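Local coordinates for cell envelope-related transcriptional attenuator domain-containing protein (Streptococcus agalactiae, PDB 3OKZ), which is of unknown function but belongs to the LytR/CpsA/Psr family, whose members attach glycopolymers from lipid carriers to the cell envelope, a role it probably shares, at residues N41-I46 with Y168-Y173; R185-I190 with S243-G248. All blocks are in the same frame, centred on the assembly; numbering follows the deposited sequence.

Interaction 1. Residues N41-I46 with Y168-Y173; sequences NSDSMI and YSRMRY
D43 and R170 carry this contact between them, a salt bridge with D43 OD1 3.1 Å from R170 NH2. The carboxylate comes over a face of the guanidinium instead of meeting it edge-on, with OD2 of D43 3.7 Å above the R170 plane, over its centre. OD1 lies over the same group beside both NH1 and NH2, the two planes are 52° apart, and no in-plane two-bond bridge forms. D43 sits in a classic beta bulge, where it and S44 both face G26 of strand 20-28; with CG anti to the backbone N (chi1 -162°), its carboxylate lies over the R170 guanidinium. R170 reaches across at about a right angle to D43, its chain extended from CG to NE. The close overlap is confined to these two charged groups: both residues are partly exposed, and the segments bury only 91 Å² between them. On either segment a serine is tied elsewhere by hydrogen bonds, S42 OG to N86 OD1 and S169 OG to the carbonyls of A165 and L166. R64 and R182 make long, weak ion pairs with D43. This cluster of arginines and aspartates is consistent with the pyrophosphate-lipid pocket of the LytR/CpsA/Psr domain.

Interaction 2. Residues R185-I190 with S243-G248; sequences RQREVI and SYQLKG
The amide of Q245, the residue R187 meets across the contact, holds itself to its own strand: NE2 of Q245 donates to L246 O at 3.1 Å, with an N-H...O angle of 165°. The carbonyl accepts from above its plane, not on a lone pair. The setting is an alpha/beta fold in which helix 178-200 packs on the mixed sheet; here the two run roughly antiparallel, the axes of 185-190 and 243-246 lying 148° apart and 9.9 Å at closest approach. R187 reaches from the helix to the strand with its chain bent at chi3 (-121°). Its NH2 is modelled 2.8 Å from Q245 OE1, but the position of that oxygen is less sure, so the hydrogen bond is doubtful. The guanidinium and amide planes are well turned from each other. Backbone O of Y244 lies 4.0 Å above the R187 guanidinium plane, over its centre, while R187 NE makes a weak hydrogen bond to S61 OG on the adjoining strand 56-62. The CB of Y244 points away from the helix, and R273 of helix 264-277 makes a cation-pi contact with the ring. Near the guanidinium plane, at its edge, lies S243 CB, 3.7 Å from R187 CD.

From the N terminus, strand 20-28 is followed by strand 41-51, and interaction 1 ties the start of that second strand to the loop after helix 162-168, closing a span of 121 residues. Helix 178-200 follows, and from it interaction 2 closes a shorter span of 52 residues onto strand 241-252. The two neither nest nor cross but come in series; the centres of interaction 1 and interaction 2 are about 10 Å apart. Helix 178-200 joins them: R185 NH1 lies 2.7 Å from M171 O, a probable hydrogen bond. Strands 41-51 and 241-252 flank strand 56-62 in the same sheet, so the loop and helix are both anchored to its central part.

Interaction 1. Residues N41-I46 with Y168-Y173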
loop_
_atom_site.group_PDB
_atom_site.type_symbol
_atom_site.label_atom_id
_atom_site.label_comp_id
_atom_site.label_asym_id
_atom_site.label_seq_id
_atom_site.Cartn_x
_atom_site.Cartn_y
_atom_site.Cartn_z
ATOM N N ASN A 41 -10.978 -0.867 6.731
ATOM C CA ASN A 41 -9.759 -0.207 7.162
ATOM C C ASN A 41 -8.577 -0.471 6.246
ATOM O O ASN A 41 -8.392 -1.587 5.765
ATOM C CB ASN A 41 -9.421 -0.654 8.584
ATOM C CG ASN A 41 -10.229 0.083 9.625
ATOM O OD1 ASN A 41 -9.939 1.236 9.940
ATOM N ND2 ASN A 41 -11.258 -0.571 10.156
ATOM N N SER A 42 -7.782 0.568 6.003
ATOM C CA SER A 42 -6.606 0.441 5.155
ATOM C C SER A 42 -5.620 -0.400 5.936
ATOM O O SER A 42 -4.917 0.097 6.819
ATOM C CB SER A 42 -5.994 1.815 4.838
ATOM O OG SER A 42 -5.459 2.450 5.992
ATOM N N ASP A 43 -5.595 -1.687 5.615
ATOM C CA ASP A 43 -4.711 -2.625 6.279
ATOM C C ASP A 43 -3.303 -2.433 5.741
ATOM O O ASP A 43 -2.323 -2.854 6.356
ATOM C CB ASP A 43 -5.184 -4.048 6.015
ATOM C CG ASP A 43 -4.607 -5.032 6.991
ATOM O OD1 ASP A 43 -4.849 -4.860 8.204
ATOM O OD2 ASP A 43 -3.916 -5.973 6.546
ATOM N N SER A 44 -3.215 -1.789 4.583
ATOM C CA SER A 44 -1.937 -1.529 3.946
ATOM C C SER A 44 -2.079 -0.527 2.822
ATOM O O SER A 44 -3.097 -0.494 2.128
ATOM C CB SER A 44 -1.355 -2.805 3.366
ATOM O OG SER A 44 -0.074 -2.543 2.832
HETATM N N MSE A 45 -1.055 0.298 2.651
HETATM C CA MSE A 45 -1.081 1.266 1.588
HETATM C C MSE A 45 0.279 1.381 0.978
HETATM O O MSE A 45 1.243 1.683 1.667
HETATM C CB MSE A 45 -1.541 2.609 2.108
HETATM C CG MSE A 45 -3.034 2.785 1.978
HETATM SE SE MSE A 45 -3.535 4.558 2.413
HETATM C CE MSE A 45 -3.432 4.405 4.336
ATOM N N ILE A 46 0.358 1.115 -0.319
ATOM C CA ILE A 46 1.634 1.188 -1.015
ATOM C C ILE A 46 1.459 1.920 -2.322
ATOM O O ILE A 46 0.587 1.566 -3.116
ATOM C CB ILE A 46 2.202 -0.204 -1.354
ATOM C CG1 ILE A 46 2.155 -1.112 -0.129
ATOM C CG2 ILE A 46 3.620 -0.065 -1.847
ATOM C CD1 ILE A 46 0.775 -1.658 0.149
ATOM N N TYR A 168 1.648 -13.695 8.384
ATOM C CA TYR A 168 3.007 -13.210 8.232
ATOM C C TYR A 168 3.086 -11.722 7.915
ATOM O O TYR A 168 4.064 -11.056 8.257
ATOM C CB TYR A 168 3.705 -13.994 7.130
ATOM C CG TYR A 168 5.173 -13.658 6.942
ATOM C CD1 TYR A 168 6.127 -14.076 7.864
ATOM C CD2 TYR A 168 5.605 -12.947 5.823
ATOM C CE1 TYR A 168 7.469 -13.808 7.672
ATOM C CE2 TYR A 168 6.956 -12.668 5.625
ATOM C CZ TYR A 168 7.876 -13.108 6.550
ATOM O OH TYR A 168 9.211 -12.877 6.330
ATOM N N SER A 169 2.069 -11.182 7.260
ATOM C CA SER A 169 2.100 -9.761 6.925
ATOM C C SER A 169 1.299 -8.876 7.872
ATOM O O SER A 169 1.172 -7.674 7.640
ATOM C CB SER A 169 1.617 -9.547 5.496
ATOM O OG SER A 169 0.342 -10.123 5.321
ATOM N N ARG A 170 0.750 -9.457 8.934
ATOM C CA ARG A 170 0.001 -8.662 9.899
ATOM C C ARG A 170 0.769 -8.545 11.215
ATOM O O ARG A 170 0.660 -7.545 11.921
ATOM C CB ARG A 170 -1.362 -9.295 10.167
ATOM C CG ARG A 170 -2.472 -8.890 9.209
ATOM C CD ARG A 170 -3.715 -9.725 9.484
ATOM N NE ARG A 170 -4.939 -9.089 9.011
ATOM C CZ ARG A 170 -5.375 -7.907 9.432
ATOM N NH1 ARG A 170 -4.681 -7.227 10.337
ATOM N NH2 ARG A 170 -6.504 -7.407 8.950
HETATM N N MSE A 171 1.547 -9.577 11.533
HETATM C CA MSE A 171 2.318 -9.614 12.772
HETATM C C MSE A 171 2.971 -8.263 13.021
HETATM O O MSE A 171 3.542 -7.654 12.118
HETATM C CB MSE A 171 3.371 -10.726 12.709
HETATM C CG MSE A 171 3.965 -11.077 14.071
HETATM SE SE MSE A 171 5.156 -9.740 14.895
HETATM C CE MSE A 171 6.858 -10.467 14.325
ATOM N N ARG A 172 2.899 -7.805 14.262
ATOM C CA ARG A 172 3.435 -6.504 14.606
ATOM C C ARG A 172 4.022 -6.417 16.013
ATOM O O ARG A 172 5.177 -6.048 16.189
ATOM C CB ARG A 172 2.306 -5.478 14.461
ATOM C CG ARG A 172 2.630 -4.028 14.810
ATOM C CD ARG A 172 1.323 -3.253 14.923
ATOM N NE ARG A 172 1.442 -1.831 14.608
ATOM C CZ ARG A 172 2.142 -0.953 15.322
ATOM N NH1 ARG A 172 2.802 -1.343 16.410
ATOM N NH2 ARG A 172 2.175 0.322 14.947
ATOM N N TYR A 173 3.219 -6.784 17.003
ATOM C CA TYR A 173 3.597 -6.673 18.403
ATOM C C TYR A 173 4.756 -7.482 18.927
ATOM O O TYR A 173 5.309 -7.166 19.979
ATOM C CB TYR A 173 2.354 -6.882 19.259
ATOM C CG TYR A 173 1.308 -5.893 18.853
ATOM C CD1 TYR A 173 1.599 -4.527 18.842
ATOM C CD2 TYR A 173 0.065 -6.303 18.391
ATOM C CE1 TYR A 173 0.679 -3.595 18.372
ATOM C CE2 TYR A 173 -0.867 -5.373 17.919
ATOM C CZ TYR A 173 -0.548 -4.025 17.914
ATOM O OH TYR A 173 -1.444 -3.106 17.450
#

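Interaction 2. Residues R185-I190 with S243-G248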
loop_
_atom_site.group_PDB
_atom_site.type_symbol
_atom_site.label_atom_id
_atom_site.label_comp_id
_atom_site.label_asym_id
_atom_site.label_seq_id
_atom_site.Cartn_x
_atom_site.Cartn_y
_atom_site.Cartn_z
ATOM N N ARG A 185 7.674 -6.967 5.759
ATOM C CA ARG A 185 7.042 -8.241 5.478
ATOM C C ARG A 185 5.887 -8.087 4.493
ATOM O O ARG A 185 5.689 -8.933 3.625
ATOM C CB ARG A 185 6.563 -8.897 6.786
ATOM C CG ARG A 185 7.617 -9.748 7.479
ATOM C CD ARG A 185 7.167 -10.199 8.858
ATOM N NE ARG A 185 7.381 -9.145 9.847
ATOM C CZ ARG A 185 6.468 -8.728 10.717
ATOM N NH1 ARG A 185 5.262 -9.280 10.731
ATOM N NH2 ARG A 185 6.751 -7.739 11.550
ATOM N N GLN A 186 5.119 -7.013 4.624
ATOM C CA GLN A 186 4.003 -6.781 3.716
ATOM C C GLN A 186 4.499 -6.658 2.276
ATOM O O GLN A 186 3.894 -7.208 1.353
ATOM C CB GLN A 186 3.267 -5.505 4.099
ATOM C CG GLN A 186 2.148 -5.699 5.103
ATOM C CD GLN A 186 1.410 -4.402 5.394
ATOM O OE1 GLN A 186 0.403 -4.390 6.104
ATOM N NE2 GLN A 186 1.916 -3.298 4.845
ATOM N N ARG A 187 5.603 -5.934 2.091
ATOM C CA ARG A 187 6.188 -5.731 0.771
ATOM C C ARG A 187 6.703 -7.050 0.223
ATOM O O ARG A 187 6.567 -7.349 -0.958
ATOM C CB ARG A 187 7.336 -4.720 0.851
ATOM C CG ARG A 187 6.919 -3.275 1.104
ATOM C CD ARG A 187 8.145 -2.412 1.360
ATOM N NE ARG A 187 8.113 -1.767 2.674
ATOM C CZ ARG A 187 9.200 -1.459 3.374
ATOM N NH1 ARG A 187 10.399 -1.742 2.886
ATOM N NH2 ARG A 187 9.095 -0.868 4.557
ATOM N N GLU A 188 7.292 -7.838 1.100
ATOM C CA GLU A 188 7.824 -9.131 0.732
ATOM C C GLU A 188 6.754 -10.005 0.109
ATOM O O GLU A 188 6.927 -10.514 -0.997
ATOM C CB GLU A 188 8.368 -9.823 1.976
ATOM C CG GLU A 188 9.025 -11.162 1.745
ATOM C CD GLU A 188 9.546 -11.735 3.041
ATOM O OE1 GLU A 188 9.894 -10.920 3.929
ATOM O OE2 GLU A 188 9.615 -12.980 3.171
ATOM N N VAL A 189 5.648 -10.198 0.822
ATOM C CA VAL A 189 4.578 -11.038 0.304
ATOM C C VAL A 189 4.127 -10.539 -1.078
ATOM O O VAL A 189 3.925 -11.335 -1.994
ATOM C CB VAL A 189 3.367 -11.096 1.289
ATOM C CG1 VAL A 189 2.340 -12.103 0.804
ATOM C CG2 VAL A 189 3.836 -11.520 2.669
ATOM N N ILE A 190 3.990 -9.226 -1.237
ATOM C CA ILE A 190 3.569 -8.677 -2.518
ATOM C C ILE A 190 4.576 -9.003 -3.607
ATOM O O ILE A 190 4.220 -9.564 -4.649
ATOM C CB ILE A 190 3.362 -7.136 -2.433
ATOM C CG1 ILE A 190 1.932 -6.839 -1.995
ATOM C CG2 ILE A 190 3.582 -6.476 -3.793
ATOM C CD1 ILE A 190 0.892 -7.347 -2.970
ATOM N N SER A 243 12.120 -1.278 -3.057
ATOM C CA SER A 243 11.137 -0.978 -2.011
ATOM C C SER A 243 11.588 0.096 -1.017
ATOM O O SER A 243 12.733 0.102 -0.556
ATOM C CB SER A 243 10.801 -2.251 -1.243
ATOM O OG SER A 243 10.486 -3.299 -2.141
ATOM N N TYR A 244 10.670 0.999 -0.683
ATOM C CA TYR A 244 10.969 2.068 0.260
ATOM C C TYR A 244 9.852 2.214 1.277
ATOM O O TYR A 244 8.701 1.860 1.009
ATOM C CB TYR A 244 11.148 3.403 -0.464
ATOM C CG TYR A 244 12.134 3.375 -1.609
ATOM C CD1 TYR A 244 11.815 2.755 -2.819
ATOM C CD2 TYR A 244 13.389 3.974 -1.483
ATOM C CE1 TYR A 244 12.717 2.731 -3.874
ATOM C CE2 TYR A 244 14.304 3.956 -2.531
ATOM C CZ TYR A 244 13.964 3.333 -3.723
ATOM O OH TYR A 244 14.877 3.299 -4.756
ATOM N N GLN A 245 10.201 2.745 2.444
ATOM C CA GLN A 245 9.240 2.956 3.517
ATOM C C GLN A 245 9.220 4.438 3.903
ATOM O O GLN A 245 10.252 5.031 4.219
ATOM C CB GLN A 245 9.606 2.098 4.742
ATOM C CG GLN A 245 8.722 2.345 5.980
ATOM C CD GLN A 245 7.282 1.897 5.798
ATOM O OE1 GLN A 245 7.008 0.718 5.611
ATOM N NE2 GLN A 245 6.358 2.843 5.854
ATOM N N LEU A 246 8.038 5.037 3.855
ATOM C CA LEU A 246 7.875 6.439 4.210
ATOM C C LEU A 246 7.640 6.504 5.716
ATOM O O LEU A 246 6.662 5.953 6.216
ATOM C CB LEU A 246 6.673 7.016 3.468
ATOM C CG LEU A 246 6.265 8.430 3.868
ATOM C CD1 LEU A 246 7.373 9.408 3.489
ATOM C CD2 LEU A 246 4.959 8.788 3.184
ATOM N N LYS A 247 8.535 7.157 6.446
ATOM C CA LYS A 247 8.360 7.238 7.894
ATOM C C LYS A 247 8.772 8.564 8.522
ATOM O O LYS A 247 9.709 9.216 8.062
ATOM C CB LYS A 247 9.123 6.100 8.579
ATOM C CG LYS A 247 10.573 5.983 8.147
ATOM C CD LYS A 247 11.282 4.827 8.855
ATOM C CE LYS A 247 12.659 4.565 8.236
ATOM N NZ LYS A 247 13.500 3.634 9.043
ATOM N N GLY A 248 8.057 8.956 9.572
ATOM C CA GLY A 248 8.384 10.187 10.269
ATOM C C GLY A 248 8.861 9.890 11.683
ATOM O O GLY A 248 8.970 8.726 12.070
#